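Local coordinates for DNA polymerase sliding clamp 2 (Sulfolobus tokodaii, PDB 3AIZ), which serves as a subunit of a ring-shaped sliding clamp that tethers DNA polymerase and other proteins to DNA during replication, at residues Met47-Ile52 with Ile241-Pro246. Residues are numbered along the deposited sequence; the frame is centred on the assembly and turned at random.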
ATOM      1  N   MET A  47     -27.577  30.558  -3.443  1.00 34.90           N
ATOM      2  CA  MET A  47     -27.143  31.124  -2.173  1.00 36.64           C
ATOM      3  C   MET A  47     -26.824  30.021  -1.174  1.00 37.35           C
ATOM      4  O   MET A  47     -27.706  29.266  -0.769  1.00 37.50           O
ATOM      5  CB  MET A  47     -28.213  32.047  -1.591  1.00 36.19           C
ATOM      6  CG  MET A  47     -27.902  32.525  -0.179  1.00 38.45           C
ATOM      7  SD  MET A  47     -29.107  33.707   0.448  1.00 40.26           S
ATOM      8  CE  MET A  47     -28.910  35.036  -0.737  1.00 44.58           C
ATOM      9  N   VAL A  48     -25.559  29.930  -0.781  1.00 37.73           N
ATOM     10  CA  VAL A  48     -25.145  28.927   0.190  1.00 38.10           C
ATOM     11  C   VAL A  48     -25.144  29.510   1.599  1.00 41.22           C
ATOM     12  O   VAL A  48     -24.537  30.550   1.851  1.00 42.06           O
ATOM     13  CB  VAL A  48     -23.753  28.361  -0.132  1.00 38.78           C
ATOM     14  CG1 VAL A  48     -23.395  27.258   0.848  1.00 36.98           C
ATOM     15  CG2 VAL A  48     -23.714  27.837  -1.557  1.00 41.00           C
ATOM     16  N   ILE A  49     -25.836  28.835   2.511  1.00 38.83           N
ATOM     17  CA  ILE A  49     -25.908  29.280   3.895  1.00 36.69           C
ATOM     18  C   ILE A  49     -25.442  28.198   4.860  1.00 38.36           C
ATOM     19  O   ILE A  49     -25.886  27.052   4.794  1.00 39.26           O
ATOM     20  CB  ILE A  49     -27.337  29.704   4.286  1.00 35.47           C
ATOM     21  CG1 ILE A  49     -27.777  30.923   3.478  1.00 36.93           C
ATOM     22  CG2 ILE A  49     -27.414  30.012   5.770  1.00 38.10           C
ATOM     23  CD1 ILE A  49     -29.179  31.383   3.799  1.00 35.74           C
ATOM     24  N   PHE A  50     -24.537  28.576   5.752  1.00 40.55           N
ATOM     25  CA  PHE A  50     -24.110  27.716   6.843  1.00 36.53           C
ATOM     26  C   PHE A  50     -24.601  28.347   8.136  1.00 37.87           C
ATOM     27  O   PHE A  50     -24.294  29.503   8.414  1.00 43.26           O
ATOM     28  CB  PHE A  50     -22.586  27.594   6.846  1.00 38.02           C
ATOM     29  CG  PHE A  50     -22.011  27.157   8.159  1.00 39.28           C
ATOM     30  CD1 PHE A  50     -22.161  25.855   8.599  1.00 39.62           C
ATOM     31  CD2 PHE A  50     -21.308  28.049   8.950  1.00 40.51           C
ATOM     32  CE1 PHE A  50     -21.629  25.454   9.807  1.00 39.44           C
ATOM     33  CE2 PHE A  50     -20.775  27.653  10.158  1.00 38.92           C
ATOM     34  CZ  PHE A  50     -20.936  26.353  10.587  1.00 37.96           C
ATOM     35  N   LYS A  51     -25.376  27.604   8.920  1.00 35.72           N
ATOM     36  CA  LYS A  51     -25.978  28.174  10.124  1.00 35.50           C
ATOM     37  C   LYS A  51     -26.044  27.213  11.310  1.00 34.24           C
ATOM     38  O   LYS A  51     -26.496  26.076  11.181  1.00 36.63           O
ATOM     39  CB  LYS A  51     -27.372  28.727   9.812  1.00 34.73           C
ATOM     40  CG  LYS A  51     -28.143  29.198  11.037  1.00 37.47           C
ATOM     41  CD  LYS A  51     -29.331  30.065  10.650  1.00 41.78           C
ATOM     42  CE  LYS A  51     -30.310  29.311   9.768  1.00 51.32           C
ATOM     43  NZ  LYS A  51     -31.415  30.187   9.281  1.00 54.50           N
ATOM     44  N   ILE A  52     -25.593  27.688  12.466  1.00 36.37           N
ATOM     45  CA  ILE A  52     -25.703  26.938  13.711  1.00 37.04           C
ATOM     46  C   ILE A  52     -26.500  27.730  14.744  1.00 40.13           C
ATOM     47  O   ILE A  52     -25.983  28.674  15.343  1.00 40.17           O
ATOM     48  CB  ILE A  52     -24.322  26.612  14.306  1.00 33.32           C
ATOM     49  CG1 ILE A  52     -23.452  25.886  13.280  1.00 35.29           C
ATOM     50  CG2 ILE A  52     -24.473  25.776  15.567  1.00 32.30           C
ATOM     51  CD1 ILE A  52     -22.115  25.435  13.829  1.00 32.41           C
ATOM     52  N   ILE A 241     -28.101  25.311   4.358  1.00 31.11           N
ATOM     53  CA  ILE A 241     -29.303  25.824   3.717  1.00 31.16           C
ATOM     54  C   ILE A 241     -28.977  26.378   2.340  1.00 32.83           C
ATOM     55  O   ILE A 241     -28.104  27.234   2.197  1.00 32.84           O
ATOM     56  CB  ILE A 241     -29.970  26.924   4.562  1.00 36.33           C
ATOM     57  CG1 ILE A 241     -30.282  26.401   5.967  1.00 37.22           C
ATOM     58  CG2 ILE A 241     -31.233  27.429   3.879  1.00 33.48           C
ATOM     59  CD1 ILE A 241     -30.909  27.429   6.874  1.00 40.92           C
ATOM     60  N   PHE A 242     -29.679  25.884   1.328  1.00 32.61           N
ATOM     61  CA  PHE A 242     -29.448  26.324  -0.041  1.00 31.00           C
ATOM     62  C   PHE A 242     -30.672  27.019  -0.613  1.00 29.71           C
ATOM     63  O   PHE A 242     -31.805  26.682  -0.278  1.00 32.70           O
ATOM     64  CB  PHE A 242     -29.064  25.139  -0.928  1.00 31.95           C
ATOM     65  CG  PHE A 242     -27.781  24.471  -0.527  1.00 31.29           C
ATOM     66  CD1 PHE A 242     -27.791  23.374   0.316  1.00 29.40           C
ATOM     67  CD2 PHE A 242     -26.566  24.940  -0.998  1.00 31.46           C
ATOM     68  CE1 PHE A 242     -26.613  22.756   0.686  1.00 30.53           C
ATOM     69  CE2 PHE A 242     -25.385  24.328  -0.632  1.00 33.26           C
ATOM     70  CZ  PHE A 242     -25.409  23.234   0.211  1.00 34.31           C
ATOM     71  N   TRP A 243     -30.431  27.997  -1.477  1.00 29.63           N
ATOM     72  CA  TRP A 243     -31.502  28.659  -2.207  1.00 32.46           C
ATOM     73  C   TRP A 243     -31.161  28.690  -3.690  1.00 32.52           C
ATOM     74  O   TRP A 243     -30.136  29.243  -4.088  1.00 31.95           O
ATOM     75  CB  TRP A 243     -31.729  30.078  -1.684  1.00 35.15           C
ATOM     76  CG  TRP A 243     -32.476  30.132  -0.385  1.00 34.84           C
ATOM     77  CD1 TRP A 243     -31.944  30.271   0.862  1.00 38.36           C
ATOM     78  CD2 TRP A 243     -33.895  30.050  -0.210  1.00 36.26           C
ATOM     79  NE1 TRP A 243     -32.944  30.282   1.806  1.00 37.85           N
ATOM     80  CE2 TRP A 243     -34.150  30.149   1.173  1.00 37.83           C
ATOM     81  CE3 TRP A 243     -34.975  29.906  -1.086  1.00 36.49           C
ATOM     82  CZ2 TRP A 243     -35.440  30.106   1.698  1.00 37.55           C
ATOM     83  CZ3 TRP A 243     -36.254  29.863  -0.563  1.00 34.79           C
ATOM     84  CH2 TRP A 243     -36.475  29.963   0.816  1.00 38.63           C
ATOM     85  N   ILE A 244     -32.021  28.083  -4.501  1.00 35.27           N
ATOM     86  CA  ILE A 244     -31.800  28.021  -5.941  1.00 33.96           C
ATOM     87  C   ILE A 244     -32.779  28.922  -6.679  1.00 32.14           C
ATOM     88  O   ILE A 244     -33.992  28.804  -6.509  1.00 32.03           O
ATOM     89  CB  ILE A 244     -31.939  26.580  -6.482  1.00 32.45           C
ATOM     90  CG1 ILE A 244     -30.879  25.660  -5.870  1.00 32.15           C
ATOM     91  CG2 ILE A 244     -31.819  26.569  -7.995  1.00 35.81           C
ATOM     92  CD1 ILE A 244     -31.156  25.266  -4.439  1.00 33.00           C
ATOM     93  N   ALA A 245     -32.250  29.826  -7.494  1.00 31.30           N
ATOM     94  CA  ALA A 245     -33.092  30.683  -8.316  1.00 34.38           C
ATOM     95  C   ALA A 245     -33.686  29.867  -9.455  1.00 38.91           C
ATOM     96  O   ALA A 245     -32.958  29.196 -10.189  1.00 40.68           O
ATOM     97  CB  ALA A 245     -32.291  31.853  -8.860  1.00 37.35           C
ATOM     98  N   PRO A 246     -35.016  29.915  -9.603  1.00 37.46           N
ATOM     99  CA  PRO A 246     -35.696  29.176 -10.669  1.00 38.01           C
ATOM    100  C   PRO A 246     -35.454  29.828 -12.022  1.00 40.13           C
ATOM    101  O   PRO A 246     -35.125  31.012 -12.078  1.00 41.64           O
ATOM    102  CB  PRO A 246     -37.171  29.307 -10.287  1.00 36.85           C
ATOM    103  CG  PRO A 246     -37.243  30.593  -9.552  1.00 34.51           C
ATOM    104  CD  PRO A 246     -35.962  30.681  -8.773  1.00 36.33           C
TER
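Trp243 and Phe242 are the two flat groups here, one on each face of an antiparallel β ladder. At the edge of the indole, near its plane, lies Ile49, whose CD1 is 4.2 Å from Trp243 CD1. Met47 adds a Met-aromatic contact. Its SD sits obliquely to the indole, 5.3 Å from the centroid of the five-membered ring of Trp243. The end of the Met47 chain leads away from the partner strand. On the other face of the ladder, Phe242 and Val48 lie side by side. Both methyls of Val48 reach Phe242 CE2, CG1 at 3.8 Å, and CG2 also nears CD2.

The ladder joins strand 46-53 of the N-terminal PCNA domain to strand 239-244 of the C-terminal domain. It thus links the two clamp domains inside one subunit, near the centre of the chain. Met47 pairs with Trp243 and Ile49 with Ile241, both as hydrogen-bonded pairs. Val48 and Phe242 form the non-hydrogen-bonded pair between them. Four backbone hydrogen bonds join the strands; Met47 N to Trp243 O measures 2.9 Å.

Glu127, outside the two strands, takes the polar ends on the Trp243 side of the ladder: a salt bridge from Lys51 NZ and a weak hydrogen bond from Trp243 NE1. Strands 34-40 and 226-233 flank the pair, so neither strand is an edge. Lys51 bends at chi3 (60°), and its last methylene lies across the tip of Ile241. There Lys51 CE comes to 3.5 Å from Ile241 CD1.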